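Local coordinates for protein ribonuclease VapC (Caulobacter crescentus, PDB 5K8J) that probably acts as the magnesium-dependent RNase toxin of a toxin-antitoxin pair, a PIN-domain nuclease paired with the antitoxin VapB, at residues B[7-12]-B[110-115]; B[30-35]-B[65-70]; B[73-78]-B[99-104]. All coordinates share one frame; numbering follows the deposited sequence.

Interaction 1. Residues B[7-12]-B[110-115]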
loop_
_atom_site.group_PDB
_atom_site.type_symbol
_atom_site.label_atom_id
_atom_site.label_comp_id
_atom_site.label_asym_id
_atom_site.label_seq_id
_atom_site.Cartn_x
_atom_site.Cartn_y
_atom_site.Cartn_z
ATOM N N THR B 7 -1.908 -25.022 -9.788
ATOM C CA THR B 7 -0.883 -25.574 -10.686
ATOM C C THR B 7 -1.245 -26.967 -11.192
ATOM O O THR B 7 -1.012 -27.290 -12.368
ATOM C CB THR B 7 0.459 -25.607 -9.968
ATOM O OG1 THR B 7 0.800 -24.271 -9.607
ATOM C CG2 THR B 7 1.535 -26.211 -10.848
ATOM N N ASN B 8 -1.757 -27.831 -10.306
ATOM C CA ASN B 8 -2.063 -29.209 -10.688
ATOM C C ASN B 8 -3.057 -29.220 -11.833
ATOM O O ASN B 8 -2.943 -30.017 -12.768
ATOM C CB ASN B 8 -2.638 -29.966 -9.491
ATOM C CG ASN B 8 -3.722 -29.115 -8.714
ATOM O OD1 ASN B 8 -4.396 -28.285 -9.312
ATOM N ND2 ASN B 8 -3.865 -29.323 -7.410
ATOM N N VAL B 9 -4.057 -28.336 -11.767
ATOM C CA VAL B 9 -5.047 -28.237 -12.838
ATOM C C VAL B 9 -4.366 -27.840 -14.144
ATOM O O VAL B 9 -4.647 -28.410 -15.209
ATOM C CB VAL B 9 -6.160 -27.235 -12.456
ATOM C CG1 VAL B 9 -7.164 -27.065 -13.595
ATOM C CG2 VAL B 9 -6.887 -27.686 -11.192
ATOM N N ALA B 10 -3.481 -26.832 -14.085
ATOM C CA ALA B 10 -2.772 -26.400 -15.280
ATOM C C ALA B 10 -1.870 -27.498 -15.828
ATOM O O ALA B 10 -1.712 -27.616 -17.047
ATOM C CB ALA B 10 -1.967 -25.144 -14.983
ATOM N N ILE B 11 -1.218 -28.262 -14.953
ATOM C CA ILE B 11 -0.424 -29.410 -15.407
ATOM C C ILE B 11 -1.291 -30.404 -16.179
ATOM O O ILE B 11 -0.885 -30.931 -17.228
ATOM C CB ILE B 11 0.293 -30.088 -14.217
ATOM C CG1 ILE B 11 1.455 -29.244 -13.743
ATOM C CG2 ILE B 11 0.812 -31.509 -14.605
ATOM C CD1 ILE B 11 2.055 -29.695 -12.438
ATOM N N HIS B 12 -2.477 -30.715 -15.661
ATOM C CA HIS B 12 -3.348 -31.662 -16.345
ATOM C C HIS B 12 -3.793 -31.131 -17.696
ATOM O O HIS B 12 -3.943 -31.901 -18.658
ATOM C CB HIS B 12 -4.535 -31.985 -15.432
ATOM C CG HIS B 12 -4.183 -32.970 -14.351
ATOM N ND1 HIS B 12 -4.792 -34.207 -14.253
ATOM C CD2 HIS B 12 -3.237 -32.941 -13.381
ATOM C CE1 HIS B 12 -4.258 -34.878 -13.247
ATOM N NE2 HIS B 12 -3.310 -34.136 -12.704
ATOM N N VAL B 110 -9.489 -22.685 -8.166
ATOM C CA VAL B 110 -9.912 -24.002 -8.635
ATOM C C VAL B 110 -8.783 -24.999 -8.397
ATOM O O VAL B 110 -7.660 -24.797 -8.889
ATOM C CB VAL B 110 -10.250 -23.957 -10.127
ATOM C CG1 VAL B 110 -10.664 -25.321 -10.611
ATOM C CG2 VAL B 110 -11.347 -22.947 -10.381
ATOM N N THR B 111 -9.066 -26.056 -7.653
ATOM C CA THR B 111 -7.989 -26.917 -7.179
ATOM C C THR B 111 -8.450 -28.352 -6.982
ATOM O O THR B 111 -9.624 -28.640 -6.711
ATOM C CB THR B 111 -7.375 -26.385 -5.872
ATOM O OG1 THR B 111 -6.313 -27.254 -5.443
ATOM C CG2 THR B 111 -8.388 -26.322 -4.780
ATOM N N PHE B 112 -7.501 -29.275 -7.164
ATOM C CA PHE B 112 -7.719 -30.655 -6.752
ATOM C C PHE B 112 -7.441 -30.899 -5.275
ATOM O O PHE B 112 -7.697 -32.005 -4.791
ATOM C CB PHE B 112 -6.782 -31.599 -7.513
ATOM C CG PHE B 112 -6.939 -31.589 -8.995
ATOM C CD1 PHE B 112 -8.175 -31.559 -9.591
ATOM C CD2 PHE B 112 -5.813 -31.688 -9.792
ATOM C CE1 PHE B 112 -8.285 -31.576 -10.985
ATOM C CE2 PHE B 112 -5.915 -31.704 -11.168
ATOM C CZ PHE B 112 -7.144 -31.639 -11.763
ATOM N N ASN B 113 -6.863 -29.931 -4.568
ATOM C CA ASN B 113 -6.427 -30.144 -3.197
ATOM C C ASN B 113 -7.113 -29.167 -2.259
ATOM O O ASN B 113 -6.424 -28.460 -1.522
ATOM C CB ASN B 113 -4.916 -29.927 -3.054
ATOM C CG ASN B 113 -4.092 -30.819 -3.946
ATOM O OD1 ASN B 113 -4.466 -31.950 -4.228
ATOM N ND2 ASN B 113 -2.930 -30.311 -4.374
ATOM N N ALA B 114 -8.450 -29.121 -2.261
ATOM C CA ALA B 114 -9.142 -28.072 -1.518
ATOM C C ALA B 114 -8.844 -28.120 -0.023
ATOM O O ALA B 114 -8.814 -27.062 0.638
ATOM C CB ALA B 114 -10.647 -28.178 -1.754
ATOM N N ASP B 115 -8.570 -29.301 0.519
ATOM C CA ASP B 115 -8.354 -29.408 1.960
ATOM C C ASP B 115 -7.141 -28.613 2.424
ATOM O O ASP B 115 -7.106 -28.179 3.581
ATOM C CB ASP B 115 -8.205 -30.876 2.356
ATOM C CG ASP B 115 -9.535 -31.594 2.401
ATOM O OD1 ASP B 115 -10.582 -30.912 2.506
ATOM O OD2 ASP B 115 -9.534 -32.838 2.331
#

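Interaction 2. Residues B[30-35]-B[65-70]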
loop_
_atom_site.group_PDB
_atom_site.type_symbol
_atom_site.label_atom_id
_atom_site.label_comp_id
_atom_site.label_asym_id
_atom_site.label_seq_id
_atom_site.Cartn_x
_atom_site.Cartn_y
_atom_site.Cartn_z
ATOM N N ALA B 30 -13.377 -15.344 -16.651
ATOM C CA ALA B 30 -11.983 -15.276 -17.063
ATOM C C ALA B 30 -11.190 -16.375 -16.372
ATOM O O ALA B 30 -11.377 -16.640 -15.179
ATOM C CB ALA B 30 -11.386 -13.917 -16.701
ATOM N N ILE B 31 -10.259 -16.967 -17.103
ATOM C CA ILE B 31 -9.386 -18.007 -16.570
ATOM C C ILE B 31 -7.968 -17.460 -16.499
ATOM O O ILE B 31 -7.396 -17.063 -17.524
ATOM C CB ILE B 31 -9.481 -19.271 -17.433
ATOM C CG1 ILE B 31 -10.920 -19.806 -17.313
ATOM C CG2 ILE B 31 -8.463 -20.295 -16.971
ATOM C CD1 ILE B 31 -11.204 -21.000 -18.149
ATOM N N LEU B 32 -7.410 -17.436 -15.297
ATOM C CA LEU B 32 -6.147 -16.764 -15.014
ATOM C C LEU B 32 -5.127 -17.788 -14.556
ATOM O O LEU B 32 -5.465 -18.743 -13.865
ATOM C CB LEU B 32 -6.318 -15.703 -13.921
ATOM C CG LEU B 32 -7.518 -14.768 -14.044
ATOM C CD1 LEU B 32 -7.540 -13.789 -12.868
ATOM C CD2 LEU B 32 -7.504 -14.004 -15.361
ATOM N N LEU B 33 -3.879 -17.577 -14.938
ATOM C CA LEU B 33 -2.765 -18.422 -14.533
ATOM C C LEU B 33 -1.801 -17.599 -13.680
ATOM O O LEU B 33 -1.371 -16.517 -14.101
ATOM C CB LEU B 33 -2.032 -18.945 -15.776
ATOM C CG LEU B 33 -1.005 -20.039 -15.517
ATOM C CD1 LEU B 33 -1.676 -21.316 -15.040
ATOM C CD2 LEU B 33 -0.246 -20.298 -16.806
ATOM N N SER B 34 -1.397 -18.147 -12.535
ATOM C CA SER B 34 -0.362 -17.509 -11.717
ATOM C C SER B 34 1.019 -17.677 -12.351
ATOM O O SER B 34 1.351 -18.747 -12.861
ATOM C CB SER B 34 -0.352 -18.146 -10.345
ATOM O OG SER B 34 0.821 -17.756 -9.667
ATOM N N ILE B 35 1.840 -16.622 -12.281
ATOM C CA ILE B 35 3.238 -16.717 -12.708
ATOM C C ILE B 35 3.971 -17.791 -11.916
ATOM O O ILE B 35 4.945 -18.373 -12.406
ATOM C CB ILE B 35 3.910 -15.343 -12.570
ATOM C CG1 ILE B 35 5.264 -15.301 -13.321
ATOM C CG2 ILE B 35 4.142 -14.967 -11.108
ATOM C CD1 ILE B 35 5.129 -15.136 -14.762
ATOM N N VAL B 65 -2.305 -17.918 -24.849
ATOM C CA VAL B 65 -3.722 -17.564 -24.707
ATOM C C VAL B 65 -4.055 -17.066 -23.307
ATOM O O VAL B 65 -4.823 -16.109 -23.153
ATOM C CB VAL B 65 -4.599 -18.770 -25.062
ATOM C CG1 VAL B 65 -6.063 -18.434 -24.856
ATOM C CG2 VAL B 65 -4.348 -19.178 -26.509
ATOM N N LEU B 66 -3.564 -17.743 -22.298
ATOM C CA LEU B 66 -4.006 -17.469 -20.939
ATOM C C LEU B 66 -3.308 -16.235 -20.399
ATOM O O LEU B 66 -2.092 -16.063 -20.578
ATOM C CB LEU B 66 -3.713 -18.635 -20.006
ATOM C CG LEU B 66 -4.464 -19.927 -20.329
ATOM C CD1 LEU B 66 -4.073 -20.987 -19.337
ATOM C CD2 LEU B 66 -5.991 -19.752 -20.323
ATOM N N PRO B 67 -4.043 -15.359 -19.730
ATOM C CA PRO B 67 -3.393 -14.228 -19.084
ATOM C C PRO B 67 -2.731 -14.648 -17.779
ATOM O O PRO B 67 -3.261 -15.477 -17.037
ATOM C CB PRO B 67 -4.557 -13.265 -18.840
ATOM C CG PRO B 67 -5.693 -14.160 -18.617
ATOM C CD PRO B 67 -5.505 -15.312 -19.573
ATOM N N VAL B 68 -1.539 -14.109 -17.526
ATOM C CA VAL B 68 -0.713 -14.489 -16.378
ATOM C C VAL B 68 -0.730 -13.378 -15.321
ATOM O O VAL B 68 -0.548 -12.185 -15.630
ATOM C CB VAL B 68 0.706 -14.833 -16.841
ATOM C CG1 VAL B 68 1.621 -15.033 -15.669
ATOM C CG2 VAL B 68 0.649 -16.106 -17.686
ATOM N N LEU B 69 -0.928 -13.785 -14.069
ATOM C CA LEU B 69 -0.909 -12.902 -12.907
ATOM C C LEU B 69 0.483 -12.884 -12.315
ATOM O O LEU B 69 0.951 -13.905 -11.797
ATOM C CB LEU B 69 -1.837 -13.394 -11.797
ATOM C CG LEU B 69 -3.314 -13.254 -11.970
ATOM C CD1 LEU B 69 -4.020 -14.075 -10.862
ATOM C CD2 LEU B 69 -3.672 -11.780 -11.885
ATOM N N ASP B 70 1.126 -11.728 -12.328
ATOM C CA ASP B 70 2.422 -11.603 -11.683
ATOM C C ASP B 70 2.273 -11.574 -10.170
ATOM O O ASP B 70 1.196 -11.298 -9.642
ATOM C CB ASP B 70 3.138 -10.343 -12.173
ATOM C CG ASP B 70 3.598 -10.458 -13.620
ATOM O OD1 ASP B 70 3.577 -11.587 -14.160
ATOM O OD2 ASP B 70 3.977 -9.434 -14.208
#

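Interaction 3. Residues B[73-78]-B[99-104]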
loop_
_atom_site.group_PDB
_atom_site.type_symbol
_atom_site.label_atom_id
_atom_site.label_comp_id
_atom_site.label_asym_id
_atom_site.label_seq_id
_atom_site.Cartn_x
_atom_site.Cartn_y
_atom_site.Cartn_z
ATOM N N GLY B 73 3.362 -6.812 -4.809
ATOM C CA GLY B 73 3.179 -6.421 -3.422
ATOM C C GLY B 73 1.786 -6.703 -2.906
ATOM O O GLY B 73 1.608 -7.104 -1.752
ATOM N N ALA B 74 0.771 -6.488 -3.743
ATOM C CA ALA B 74 -0.593 -6.751 -3.311
ATOM C C ALA B 74 -0.787 -8.213 -2.949
ATOM O O ALA B 74 -1.469 -8.538 -1.968
ATOM C CB ALA B 74 -1.581 -6.318 -4.396
ATOM N N ALA B 75 -0.214 -9.126 -3.739
ATOM C CA ALA B 75 -0.288 -10.543 -3.405
ATOM C C ALA B 75 0.500 -10.871 -2.151
ATOM O O ALA B 75 0.060 -11.671 -1.327
ATOM C CB ALA B 75 0.229 -11.380 -4.587
ATOM N N ALA B 76 1.669 -10.242 -1.975
ATOM C CA ALA B 76 2.438 -10.497 -0.754
ATOM C C ALA B 76 1.742 -9.947 0.482
ATOM O O ALA B 76 1.839 -10.555 1.556
ATOM C CB ALA B 76 3.859 -9.938 -0.880
ATOM N N ASP B 77 1.037 -8.819 0.360
ATOM C CA ASP B 77 0.211 -8.342 1.468
ATOM C C ASP B 77 -0.866 -9.361 1.826
ATOM O O ASP B 77 -1.152 -9.590 3.012
ATOM C CB ASP B 77 -0.449 -7.010 1.114
ATOM C CG ASP B 77 0.533 -5.855 0.971
ATOM O OD1 ASP B 77 1.698 -5.941 1.429
ATOM O OD2 ASP B 77 0.119 -4.825 0.396
ATOM N N GLU B 78 -1.501 -9.978 0.820
ATOM C CA GLU B 78 -2.486 -11.010 1.137
ATOM C C GLU B 78 -1.817 -12.206 1.821
ATOM O O GLU B 78 -2.362 -12.775 2.771
ATOM C CB GLU B 78 -3.231 -11.479 -0.126
ATOM C CG GLU B 78 -4.207 -10.489 -0.694
ATOM C CD GLU B 78 -5.514 -10.422 0.077
ATOM O OE1 GLU B 78 -6.304 -9.523 -0.233
ATOM O OE2 GLU B 78 -5.776 -11.283 0.932
ATOM N N ALA B 99 -3.069 -18.728 -3.836
ATOM C CA ALA B 99 -4.326 -18.296 -3.239
ATOM C C ALA B 99 -4.333 -16.801 -2.945
ATOM O O ALA B 99 -5.359 -16.130 -3.113
ATOM C CB ALA B 99 -4.590 -19.085 -1.954
ATOM N N ALA B 100 -3.193 -16.255 -2.505
ATOM C CA ALA B 100 -3.079 -14.819 -2.246
ATOM C C ALA B 100 -3.340 -13.997 -3.504
ATOM O O ALA B 100 -3.927 -12.915 -3.451
ATOM C CB ALA B 100 -1.682 -14.513 -1.681
ATOM N N GLN B 101 -2.907 -14.496 -4.655
ATOM C CA GLN B 101 -3.164 -13.781 -5.890
ATOM C C GLN B 101 -4.642 -13.822 -6.242
ATOM O O GLN B 101 -5.197 -12.839 -6.727
ATOM C CB GLN B 101 -2.362 -14.413 -7.008
ATOM C CG GLN B 101 -0.873 -14.253 -6.808
ATOM C CD GLN B 101 -0.108 -14.947 -7.898
ATOM O OE1 GLN B 101 0.078 -16.145 -7.838
ATOM N NE2 GLN B 101 0.351 -14.196 -8.903
ATOM N N ALA B 102 -5.266 -14.972 -6.037
ATOM C CA ALA B 102 -6.704 -15.075 -6.245
ATOM C C ALA B 102 -7.458 -14.105 -5.346
ATOM O O ALA B 102 -8.394 -13.426 -5.787
ATOM C CB ALA B 102 -7.135 -16.518 -5.979
ATOM N N LEU B 103 -7.082 -14.036 -4.073
ATOM C CA LEU B 103 -7.706 -13.076 -3.168
ATOM C C LEU B 103 -7.537 -11.650 -3.649
ATOM O O LEU B 103 -8.493 -10.873 -3.658
ATOM C CB LEU B 103 -7.125 -13.219 -1.764
ATOM C CG LEU B 103 -7.559 -14.491 -1.025
ATOM C CD1 LEU B 103 -6.584 -14.875 0.075
ATOM C CD2 LEU B 103 -8.908 -14.279 -0.425
ATOM N N ALA B 104 -6.320 -11.271 -4.018
ATOM C CA ALA B 104 -6.083 -9.895 -4.456
ATOM C C ALA B 104 -6.899 -9.535 -5.685
ATOM O O ALA B 104 -7.296 -8.380 -5.857
ATOM C CB ALA B 104 -4.604 -9.726 -4.751
#

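Interaction 1. Residues B[7-12]-B[110-115]
The aromatic contacts centre on Phe112, which meets Asn8, Val9 and His12 of the helix. CG2 of Val9 sits over the middle of one face of the phenyl ring, 4.0 Å from the centroid and almost on the normal, a CH-pi contact. With His12 the roles change: the phenyl ring turns its edge to the imidazole, CE2 of Phe112 reaching 3.7 Å above the centre of the His12 ring. The planes stand 70° apart, a T-shaped pair, while ND1 of His12 is held by Asp17. A flat ring that can offer both face and edge suits this place.

Val9 also carries the apolar packing. With CG1 anti to the backbone N (177°), its other branch is directed to strand 108-111, where Val9 CG2 lies 4.5 Å from Val110 CG1 and also meets the carbonyl oxygen of Val110.

In the PIN fold, helix 7-15 follows strand 3-5, and strand 108-111 is the neighbour of that strand in the parallel sheet; the contact thus packs the helix against the end of the adjoining strand and the loop that follows it, close to the predicted magnesium ligand Asp6.

Among the polar groups, the Asn8 amide passes the phenyl ring obliquely, heading the other way, its CG 3.5 Å from Phe112 CD2 and its plane inclined 43° to the ring. Thr111 forms an ST turn: its OG1 accepts a nearly straight bond from Asn113 N (2.9 Å) and also pairs with Asp6.

Interaction 2. Residues B[30-35]-B[65-70]
Ile35 turns CG1 anti to its backbone N (chi1 -166°), and the bend at chi2 brings CD1 to 3.6 Å from CG1 of Val68, the two side chains crossing at about a right angle. In Leu32, CG lies anti to the carbonyl carbon (chi1 -46°), and its two branches divide the work: CD2 meets Pro67 CG at 3.7 Å, while CD1 meets Leu69 CD1 at 4.1 Å. Branched aliphatic residues suit the buried places of Leu32, Ile35 and Leu69, packing against their neighbours without requiring polar partners.

The backbones run parallel, with Leu33 beside Val68 and Ser34 beside Leu69. Leu33 uses both its polar backbone atoms: its N binds Pro67 O at 3.0 Å, and its O receives Leu69 N at 2.8 Å. Ile35 N then bonds to Leu69 O, carrying the ladder to the start of the next helix. Pro67, which has no N-H to give, instead lays its CD 3.3 Å from Ile31 O.

This pairing adds strand 68-69 to strand 31-34 as the outermost strand, within this chain, of the PIN-domain parallel sheet. An antitoxin VapB chain meets it there, its Asp44 accepting from Val68 N.

Ser34 is the N-cap of helix 35-45, its small hydroxyl bonding to Ile36 N and pairing with Gln101. The carboxylate of Asp70 brings OD1 to 3.9 Å from Ile35 CD1, while OD2 binds His7 of another VapB chain.

Interaction 3. Residues B[73-78]-B[99-104]
The apolar packing begins at Ala100, whose CB meets Glu78 CB at 3.7 Å and points into the neighbouring helix. Ala75 offers its methyl to the aliphatic CG of Gln101 at 3.8 Å, and Ala104 CB lies 4.1 Å from CG of Glu78. Small residues suit the crossing: with alanine at Ala75, Ala100 and Ala104, the two backbones come near, CA of Ala75 lying 5.0 Å from CA of Gln101.

Side chains also pack on main chain. Ala100 CB is 3.4 Å from Ala75 O, a methyl against a main-chain carbonyl of the facing helix, and Glu78 CG passes 3.7 Å from Ala100 O.

Here helix 73-86 meets helix 93-104 of the PIN domain. The short segments cross steeply, with their N-to-C directions 110° apart and their axes 8.0 Å apart at closest approach. Ile40 of a VapB chain packs on both Ala74 and Ala104.

The polar ends are served from elsewhere. Glu78 bends at chi2 (-77°), which carries its carboxylate across Leu103, with OE2 3.6 Å from Leu103 CB. Its methylenes thus line the helix contact while OE1 forms salt bridges with Arg81 and with Lys64 of a third toxin subunit; those positive charges would be expected to favour the ionised carboxylate. A long, flexible acid fits this double duty. Gln101 likewise gives its CG to Ala75: beyond it the amide accepts a hydrogen bond from Ser34 through OE1, while NE2 makes weak hydrogen bonds to Leu69 O and Asp70 O.

How the interactions relate
All three contacts lie in one PIN domain. Interactions 2 and 3 come in series along the chain, and both are nested inside the long loop closed by interaction 1. Interactions 1 and 2 reach the same parallel sheet, with centres about 15 Å apart, and touch where Ala10 packs on Leu33. Interaction 3, its centre about 14 Å from that of interaction 2, touches it through Gln101, at the end of strand 31-34. Interactions 1 and 3 do not touch, but helix 93-104 leads into strand 108-111. Interaction 1 lies beside the predicted magnesium ligands, while interactions 2 and 3 both touch VapB chains and the second toxin subunit.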